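Local structure of beta-N-acetylhexosaminidase (Beutenbergia cavernae, 5BU9) at residues 184-189 and 212-217; 200-205 and 231-236; 205-210 and 236-241. The protein probably hydrolyses terminal non-reducing N-acetyl-D-hexosamine residues from N-acetyl-beta-D-hexosaminides. All blocks are in the same frame, centred on the assembly; numbering follows the deposited sequence.

In the fold
The three contacts lie on one side of the chain's centre, within the TIM-barrel-type domain of the family 3 glycosyl hydrolases. Contact 1 sets the end of barrel strand 180-186 against helix 212-222; contact 2 pairs the short strands 203-204 and 234-235; contact 3 joins the loops that follow those two strands. Centres of contacts 1 and 2 are about 14 Å apart, of 1 and 3 about 12 Å, and of 2 and 3 about 9 Å. Along the chain the order is 184-189, 200-205, 205-210, 212-217, 231-236, 236-241, with Asp-205 and Ser-236 shared by contacts 2 and 3. The loops after barrel strands 180-186 and 227-230 are thereby joined to each other.

Contact 1: residues 184-189 and 212-217; sequences KHFPGL and ASVQAF
Phe-217, on the first turns of helix 212-222, reaches the end of strand 180-186 and the turn after it. Its CB lies at the edge of the Phe-186 ring, in its plane. CG then meets Phe-186 CD1 at 3.5 Å, while CE2 borders the carbonyl carbon of Pro-187 at 3.6 Å. On the other flank CE1 approaches Lys-184 C, and the far end, CZ, stops 3.4 Å from His-185 N. With CG anti to the carbonyl carbon (chi1 -75°), the ring leaves the helix toward this corner of the chain.

Phe-186 offers its edge to the Phe-217 face in an offset edge-to-face pair, centroids 5.3 Å apart and planes at 69°. Its CA adds a CH-pi contact, 4.1 Å from the Phe-217 centroid and 23° off the ring normal. Beside the rings, Ser-213 OG, in the one of its two conformers described here, lies 2.7 Å from Pro-187 O, a doubtful hydrogen bond, and Val-214 CG2 packs on Pro-187 CB at 4.2 Å.

Cis peptides precede both His-185 and Pro-187, and the Phe-217 ring touches the backbone on each side of this bend. The helix is thus held to the bend mainly by ring and CH-pi contacts, while the polar atoms of His-185 are engaged elsewhere, ND1 with Asp-135 and NE2 with a glycerol, probably from the crystallisation liquor.

Contact 2: residues 200-205 and 231-236; sequences AGVVDD and STAVYS
A two-stranded parallel sheet, separate from the barrel strands, brings Val-203 beside Val-234 and Asp-204 beside Tyr-235. Three backbone bonds define the register. Val-234 N donates to Val-202 O at 2.9 Å, in the carbonyl plane; Asp-204 N donates to Val-234 O at 2.7 Å; Ser-236 N closes the ladder on Asp-204 O at 2.9 Å, more bent at 145°. Val-234 O also receives a CA-H...O contact from Val-203 CA at 3.3 Å.

The two valines share one face, where Val-203 CG2 meets Val-234 CB at 4.1 Å. On the other face the Asp-204 carboxylate comes obliquely to the CD2-CE2 flank of the Tyr-235 ring, its plane turned 35° from the ring, with OD2 3.6 Å from CE2. Asp-204 CG stands anti to its own N (chi1 170°), which brings the carboxylate alongside that flank; OD1 is hydrogen-bonded to Val-206 N and OD2 to Thr-207 OG1.

At the far end of the ring, Ser-231 OG donates to Tyr-235 OH at 2.9 Å while accepting from Ala-233 N in an ST turn. Tyr-235 OH also bonds Gly-188 O. The polar ends of this buried face are therefore satisfied by hydrogen bonds, which would fix the phenol's position.

Contact 3: residues 205-210 and 236-241; sequences DVTTAD and SQIDPD
Beyond the last backbone bond of the paired strands, the chains at Thr-208 and Gln-237 still run close, with CA atoms 5.2 Å apart, but water now joins their peptides. Water 1 accepts from Gln-237 N at 2.9 Å and lies 2.7 Å from Thr-207 O, to which it can donate. Water 2 links Ala-209 N, from which it accepts, with Gln-237 O, to which it donates at 2.7 Å.

The Gln-237 side chain bends at chi2 (-61°), which folds its amide back over Asp-205. NE2 makes a weak bond to Asp-205 O, 3.1 Å long and only 123° at the hydrogen. Nearer the backbone, Gln-237 CB lies 3.9 Å from Thr-208 CG2. Ile-238 approaches with its longer branch: CG1 comes to 3.5 Å from Thr-207 O, and CD1 reaches Thr-208 C at 3.8 Å. The same isoleucine touches Ile-250 of helix 248-258 and Pro-187.

Thr-208 OG1 accepts from Asp-210 N in an ST turn just before helix 212-222. The arrangement is that of two beta-to-alpha connections of a TIM-barrel-type domain, bridged by water at the protein surface.

Contact 1: residues 184-189 and 212-217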
loop_
_atom_site.group_PDB
_atom_site.type_symbol
_atom_site.label_atom_id
_atom_site.label_comp_id
_atom_site.label_asym_id
_atom_site.label_seq_id
_atom_site.Cartn_x
_atom_site.Cartn_y
_atom_site.Cartn_z
ATOM N N LYS A 184 1.816 2.228 6.684
ATOM C CA LYS A 184 0.579 1.427 6.764
ATOM C C LYS A 184 0.351 0.962 8.222
ATOM O O LYS A 184 1.318 0.914 8.989
ATOM C CB LYS A 184 0.683 0.255 5.799
ATOM C CG LYS A 184 1.770 -0.777 6.132
ATOM C CD LYS A 184 1.845 -1.774 4.983
ATOM C CE LYS A 184 2.633 -3.005 5.347
ATOM N NZ LYS A 184 2.813 -3.956 4.176
ATOM N N HIS A 185 -0.880 0.670 8.648
ATOM C CA HIS A 185 -2.125 0.798 7.890
ATOM C C HIS A 185 -3.052 1.782 8.592
ATOM O O HIS A 185 -3.591 1.475 9.649
ATOM C CB HIS A 185 -2.860 -0.561 7.777
ATOM C CG HIS A 185 -1.975 -1.728 7.474
ATOM N ND1 HIS A 185 -1.045 -2.212 8.368
ATOM C CD2 HIS A 185 -1.911 -2.539 6.386
ATOM C CE1 HIS A 185 -0.433 -3.260 7.839
ATOM N NE2 HIS A 185 -0.946 -3.487 6.639
ATOM N N PHE A 186 -3.260 2.943 7.994
ATOM C CA PHE A 186 -3.984 4.031 8.632
ATOM C C PHE A 186 -5.466 3.675 8.802
ATOM O O PHE A 186 -6.091 3.162 7.874
ATOM C CB PHE A 186 -3.823 5.308 7.795
ATOM C CG PHE A 186 -4.345 6.516 8.452
ATOM C CD1 PHE A 186 -3.517 7.288 9.243
ATOM C CD2 PHE A 186 -5.659 6.897 8.284
ATOM C CE1 PHE A 186 -3.975 8.432 9.862
ATOM C CE2 PHE A 186 -6.145 8.066 8.919
ATOM C CZ PHE A 186 -5.299 8.818 9.705
ATOM N N PRO A 187 -6.047 3.965 9.971
ATOM C CA PRO A 187 -5.491 4.724 11.114
ATOM C C PRO A 187 -4.775 3.892 12.185
ATOM O O PRO A 187 -4.423 4.430 13.249
ATOM C CB PRO A 187 -6.742 5.392 11.720
ATOM C CG PRO A 187 -7.851 4.369 11.457
ATOM C CD PRO A 187 -7.499 3.716 10.105
ATOM N N GLY A 188 -4.527 2.621 11.906
ATOM C CA GLY A 188 -3.802 1.761 12.828
ATOM C C GLY A 188 -4.436 0.384 12.978
ATOM O O GLY A 188 -5.592 0.253 13.353
ATOM N N LEU A 189 -3.671 -0.658 12.676
ATOM C CA LEU A 189 -4.185 -2.027 12.691
ATOM C C LEU A 189 -3.631 -2.812 13.872
ATOM O O LEU A 189 -3.863 -4.015 13.984
ATOM C CB LEU A 189 -3.817 -2.720 11.380
ATOM C CG LEU A 189 -4.715 -3.750 10.721
ATOM C CD1 LEU A 189 -6.184 -3.369 10.821
ATOM C CD2 LEU A 189 -4.302 -3.878 9.258
ATOM N N ALA A 212 -2.203 6.826 19.742
ATOM C CA ALA A 212 -0.784 6.788 19.471
ATOM C C ALA A 212 -0.486 6.397 18.020
ATOM O O ALA A 212 0.459 6.917 17.416
ATOM C CB ALA A 212 -0.121 5.832 20.425
ATOM N N SER A 213 -1.280 5.496 17.452
ATOM C CA SER A 213 -1.039 5.091 16.064
ATOM C C SER A 213 -1.282 6.268 15.118
ATOM O O SER A 213 -0.474 6.530 14.233
ATOM C CB SER A 213 -1.908 3.902 15.666
ATOM O OG SER A 213 -3.275 4.253 15.669
ATOM N N VAL A 214 -2.354 7.014 15.344
ATOM C CA VAL A 214 -2.594 8.217 14.553
ATOM C C VAL A 214 -1.467 9.235 14.752
ATOM O O VAL A 214 -1.037 9.865 13.800
ATOM C CB VAL A 214 -3.932 8.829 14.878
ATOM C CG1 VAL A 214 -4.165 10.052 14.001
ATOM C CG2 VAL A 214 -5.009 7.798 14.631
ATOM N N GLN A 215 -0.960 9.367 15.973
ATOM C CA GLN A 215 0.211 10.213 16.208
ATOM C C GLN A 215 1.445 9.676 15.447
ATOM O O GLN A 215 2.241 10.429 14.915
ATOM C CB GLN A 215 0.510 10.302 17.696
ATOM C CG GLN A 215 -0.494 11.106 18.514
ATOM C CD GLN A 215 -0.416 10.729 19.993
ATOM O OE1 GLN A 215 0.668 10.433 20.514
ATOM N NE2 GLN A 215 -1.567 10.703 20.666
ATOM N N ALA A 216 1.600 8.363 15.381
ATOM C CA ALA A 216 2.711 7.793 14.617
ATOM C C ALA A 216 2.589 8.157 13.146
ATOM O O ALA A 216 3.580 8.498 12.536
ATOM C CB ALA A 216 2.766 6.268 14.777
ATOM N N PHE A 217 1.372 8.055 12.582
ATOM C CA PHE A 217 1.191 8.304 11.146
ATOM C C PHE A 217 1.475 9.757 10.868
ATOM O O PHE A 217 2.113 10.059 9.866
ATOM C CB PHE A 217 -0.210 7.899 10.653
ATOM C CG PHE A 217 -0.382 6.412 10.536
ATOM C CD1 PHE A 217 0.314 5.701 9.575
ATOM C CD2 PHE A 217 -1.167 5.719 11.424
ATOM C CE1 PHE A 217 0.202 4.320 9.454
ATOM C CE2 PHE A 217 -1.299 4.321 11.321
ATOM C CZ PHE A 217 -0.603 3.626 10.332
#

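Contact 2: residues 200-205 and 231-236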
loop_
_atom_site.group_PDB
_atom_site.type_symbol
_atom_site.label_atom_id
_atom_site.label_comp_id
_atom_site.label_asym_id
_atom_site.label_seq_id
_atom_site.Cartn_x
_atom_site.Cartn_y
_atom_site.Cartn_z
ATOM N N ALA A 200 -14.656 -11.239 8.531
ATOM C CA ALA A 200 -15.355 -10.004 8.146
ATOM C C ALA A 200 -16.026 -9.418 9.379
ATOM O O ALA A 200 -16.106 -10.083 10.412
ATOM C CB ALA A 200 -16.381 -10.256 7.035
ATOM N N GLY A 201 -16.484 -8.176 9.289
ATOM C CA GLY A 201 -17.059 -7.521 10.455
ATOM C C GLY A 201 -16.002 -7.214 11.505
ATOM O O GLY A 201 -16.300 -7.164 12.699
ATOM N N VAL A 202 -14.754 -7.043 11.074
ATOM C CA VAL A 202 -13.693 -6.683 12.007
ATOM C C VAL A 202 -13.844 -5.251 12.448
ATOM O O VAL A 202 -13.836 -4.316 11.638
ATOM C CB VAL A 202 -12.316 -6.878 11.423
ATOM C CG1 VAL A 202 -11.299 -6.367 12.435
ATOM C CG2 VAL A 202 -12.073 -8.324 11.118
ATOM N N VAL A 203 -14.018 -5.094 13.747
ATOM C CA VAL A 203 -14.274 -3.796 14.357
ATOM C C VAL A 203 -13.175 -3.539 15.372
ATOM O O VAL A 203 -12.925 -4.382 16.244
ATOM C CB VAL A 203 -15.656 -3.720 15.053
ATOM C CG1 VAL A 203 -15.754 -2.384 15.880
ATOM C CG2 VAL A 203 -16.757 -3.801 14.042
ATOM N N ASP A 204 -12.509 -2.397 15.237
ATOM C CA ASP A 204 -11.607 -1.867 16.261
ATOM C C ASP A 204 -12.469 -0.961 17.146
ATOM O O ASP A 204 -13.052 0.015 16.657
ATOM C CB ASP A 204 -10.443 -1.099 15.611
ATOM C CG ASP A 204 -9.596 -0.306 16.612
ATOM O OD1 ASP A 204 -10.147 0.352 17.513
ATOM O OD2 ASP A 204 -8.350 -0.302 16.473
ATOM N N ASP A 205 -12.544 -1.270 18.440
ATOM C CA ASP A 205 -13.369 -0.499 19.371
ATOM C C ASP A 205 -12.587 0.448 20.301
ATOM O O ASP A 205 -13.170 0.962 21.243
ATOM C CB ASP A 205 -14.230 -1.446 20.235
ATOM C CG ASP A 205 -13.417 -2.339 21.159
ATOM O OD1 ASP A 205 -12.182 -2.456 20.979
ATOM O OD2 ASP A 205 -14.031 -2.943 22.072
ATOM N N SER A 231 -6.299 0.863 6.238
ATOM C CA SER A 231 -6.931 -0.328 6.802
ATOM C C SER A 231 -8.355 -0.566 6.286
ATOM O O SER A 231 -9.038 0.394 5.932
ATOM C CB SER A 231 -6.985 -0.143 8.319
ATOM O OG SER A 231 -7.740 -1.115 8.980
ATOM N N THR A 232 -8.828 -1.821 6.297
ATOM C CA THR A 232 -10.235 -2.064 5.970
ATOM C C THR A 232 -11.062 -2.368 7.218
ATOM O O THR A 232 -12.244 -2.629 7.118
ATOM C CB THR A 232 -10.440 -3.210 4.984
ATOM O OG1 THR A 232 -9.827 -4.375 5.503
ATOM C CG2 THR A 232 -9.854 -2.880 3.608
ATOM N N ALA A 233 -10.445 -2.314 8.390
ATOM C CA ALA A 233 -11.159 -2.496 9.652
ATOM C C ALA A 233 -12.215 -1.408 9.845
ATOM O O ALA A 233 -12.106 -0.328 9.273
ATOM C CB ALA A 233 -10.166 -2.485 10.824
ATOM N N VAL A 234 -13.238 -1.692 10.646
ATOM C CA VAL A 234 -14.225 -0.669 10.990
ATOM C C VAL A 234 -13.813 -0.066 12.322
ATOM O O VAL A 234 -13.583 -0.803 13.277
ATOM C CB VAL A 234 -15.639 -1.238 11.059
ATOM C CG1 VAL A 234 -16.559 -0.154 11.479
ATOM C CG2 VAL A 234 -16.076 -1.779 9.682
ATOM N N TYR A 235 -13.677 1.258 12.379
ATOM C CA TYR A 235 -13.179 1.933 13.593
ATOM C C TYR A 235 -14.333 2.607 14.339
ATOM O O TYR A 235 -14.705 3.719 14.009
ATOM C CB TYR A 235 -12.078 2.976 13.247
ATOM C CG TYR A 235 -10.820 2.281 12.784
ATOM C CD1 TYR A 235 -10.708 1.800 11.476
ATOM C CD2 TYR A 235 -9.775 2.017 13.679
ATOM C CE1 TYR A 235 -9.566 1.074 11.059
ATOM C CE2 TYR A 235 -8.629 1.299 13.272
ATOM C CZ TYR A 235 -8.532 0.844 11.959
ATOM O OH TYR A 235 -7.414 0.176 11.553
ATOM N N SER A 236 -14.865 1.921 15.347
ATOM C CA SER A 236 -15.977 2.394 16.168
ATOM C C SER A 236 -15.857 3.835 16.641
ATOM O O SER A 236 -16.842 4.576 16.645
ATOM C CB SER A 236 -16.116 1.519 17.404
ATOM O OG SER A 236 -16.731 0.308 17.093
#

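Contact 3: residues 205-210 and 236-241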
loop_
_atom_site.group_PDB
_atom_site.type_symbol
_atom_site.label_atom_id
_atom_site.label_comp_id
_atom_site.label_asym_id
_atom_site.label_seq_id
_atom_site.Cartn_x
_atom_site.Cartn_y
_atom_site.Cartn_z
ATOM N N ASP A 205 -12.544 -1.270 18.440
ATOM C CA ASP A 205 -13.369 -0.499 19.371
ATOM C C ASP A 205 -12.587 0.448 20.301
ATOM O O ASP A 205 -13.170 0.962 21.243
ATOM C CB ASP A 205 -14.230 -1.446 20.235
ATOM C CG ASP A 205 -13.417 -2.339 21.159
ATOM O OD1 ASP A 205 -12.182 -2.456 20.979
ATOM O OD2 ASP A 205 -14.031 -2.943 22.072
ATOM N N VAL A 206 -11.292 0.666 20.055
ATOM C CA VAL A 206 -10.456 1.436 21.000
ATOM C C VAL A 206 -9.643 2.544 20.345
ATOM O O VAL A 206 -9.310 3.517 21.009
ATOM C CB VAL A 206 -9.500 0.512 21.768
ATOM C CG1 VAL A 206 -10.264 -0.314 22.784
ATOM C CG2 VAL A 206 -8.759 -0.390 20.779
ATOM N N THR A 207 -9.307 2.394 19.060
ATOM C CA THR A 207 -8.485 3.389 18.357
ATOM C C THR A 207 -9.314 4.623 18.028
ATOM O O THR A 207 -10.272 4.520 17.248
ATOM C CB THR A 207 -7.867 2.793 17.036
ATOM O OG1 THR A 207 -7.055 1.645 17.336
ATOM C CG2 THR A 207 -7.054 3.838 16.271
ATOM N N THR A 208 -8.948 5.767 18.628
ATOM C CA THR A 208 -9.521 7.092 18.317
ATOM C C THR A 208 -8.585 7.889 17.406
ATOM O O THR A 208 -7.488 7.429 17.098
ATOM C CB THR A 208 -9.765 7.947 19.574
ATOM O OG1 THR A 208 -8.510 8.453 20.038
ATOM C CG2 THR A 208 -10.419 7.116 20.693
ATOM N N ALA A 209 -9.018 9.077 16.983
ATOM C CA ALA A 209 -8.192 9.977 16.168
ATOM C C ALA A 209 -6.978 10.490 16.960
ATOM O O ALA A 209 -6.011 10.953 16.379
ATOM C CB ALA A 209 -9.036 11.166 15.641
ATOM N N ASP A 210 -7.031 10.387 18.289
ATOM C CA ASP A 210 -5.924 10.804 19.173
ATOM C C ASP A 210 -4.991 9.642 19.527
ATOM O O ASP A 210 -3.996 9.837 20.237
ATOM C CB ASP A 210 -6.454 11.421 20.495
ATOM C CG ASP A 210 -7.368 12.630 20.278
ATOM O OD1 ASP A 210 -6.999 13.547 19.505
ATOM O OD2 ASP A 210 -8.466 12.653 20.887
ATOM N N SER A 236 -14.865 1.921 15.347
ATOM C CA SER A 236 -15.977 2.394 16.168
ATOM C C SER A 236 -15.857 3.835 16.641
ATOM O O SER A 236 -16.842 4.576 16.645
ATOM C CB SER A 236 -16.116 1.519 17.404
ATOM O OG SER A 236 -16.731 0.308 17.093
ATOM N N GLN A 237 -14.656 4.233 17.042
ATOM C CA GLN A 237 -14.477 5.536 17.711
ATOM C C GLN A 237 -14.114 6.658 16.752
ATOM O O GLN A 237 -13.852 7.783 17.194
ATOM C CB GLN A 237 -13.372 5.458 18.780
ATOM C CG GLN A 237 -13.450 4.230 19.677
ATOM C CD GLN A 237 -14.744 4.184 20.446
ATOM O OE1 GLN A 237 -15.226 5.213 20.922
ATOM N NE2 GLN A 237 -15.337 2.997 20.548
ATOM N N ILE A 238 -14.035 6.345 15.459
ATOM C CA ILE A 238 -13.688 7.344 14.443
ATOM C C ILE A 238 -14.806 7.380 13.428
ATOM O O ILE A 238 -15.443 8.410 13.248
ATOM C CB ILE A 238 -12.323 7.058 13.757
ATOM C CG1 ILE A 238 -11.204 6.905 14.793
ATOM C CG2 ILE A 238 -11.971 8.197 12.816
ATOM C CD1 ILE A 238 -9.892 6.377 14.211
ATOM N N ASP A 239 -15.053 6.262 12.755
ATOM C CA ASP A 239 -16.242 6.168 11.887
ATOM C C ASP A 239 -16.783 4.750 11.830
ATOM O O ASP A 239 -16.215 3.895 11.141
ATOM C CB ASP A 239 -15.918 6.651 10.481
ATOM C CG ASP A 239 -17.101 6.498 9.509
ATOM O OD1 ASP A 239 -18.257 6.342 9.928
ATOM O OD2 ASP A 239 -16.865 6.547 8.295
ATOM N N PRO A 240 -17.892 4.503 12.544
ATOM C CA PRO A 240 -18.404 3.125 12.656
ATOM C C PRO A 240 -19.246 2.685 11.458
ATOM O O PRO A 240 -19.709 1.548 11.448
ATOM C CB PRO A 240 -19.267 3.164 13.923
ATOM C CG PRO A 240 -19.754 4.645 14.020
ATOM C CD PRO A 240 -18.602 5.472 13.419
ATOM N N ASP A 241 -19.441 3.568 10.479
ATOM C CA ASP A 241 -20.359 3.313 9.361
ATOM C C ASP A 241 -19.737 2.575 8.180
ATOM O O ASP A 241 -20.455 2.163 7.302
ATOM C CB ASP A 241 -20.933 4.619 8.828
ATOM C CG ASP A 241 -21.888 5.281 9.801
ATOM O OD1 ASP A 241 -22.046 4.775 10.934
ATOM O OD2 ASP A 241 -22.483 6.317 9.424
HETATM O O HOH W 1 -12.242 2.720 16.848
HETATM O O HOH W 2 -11.974 9.687 17.388
#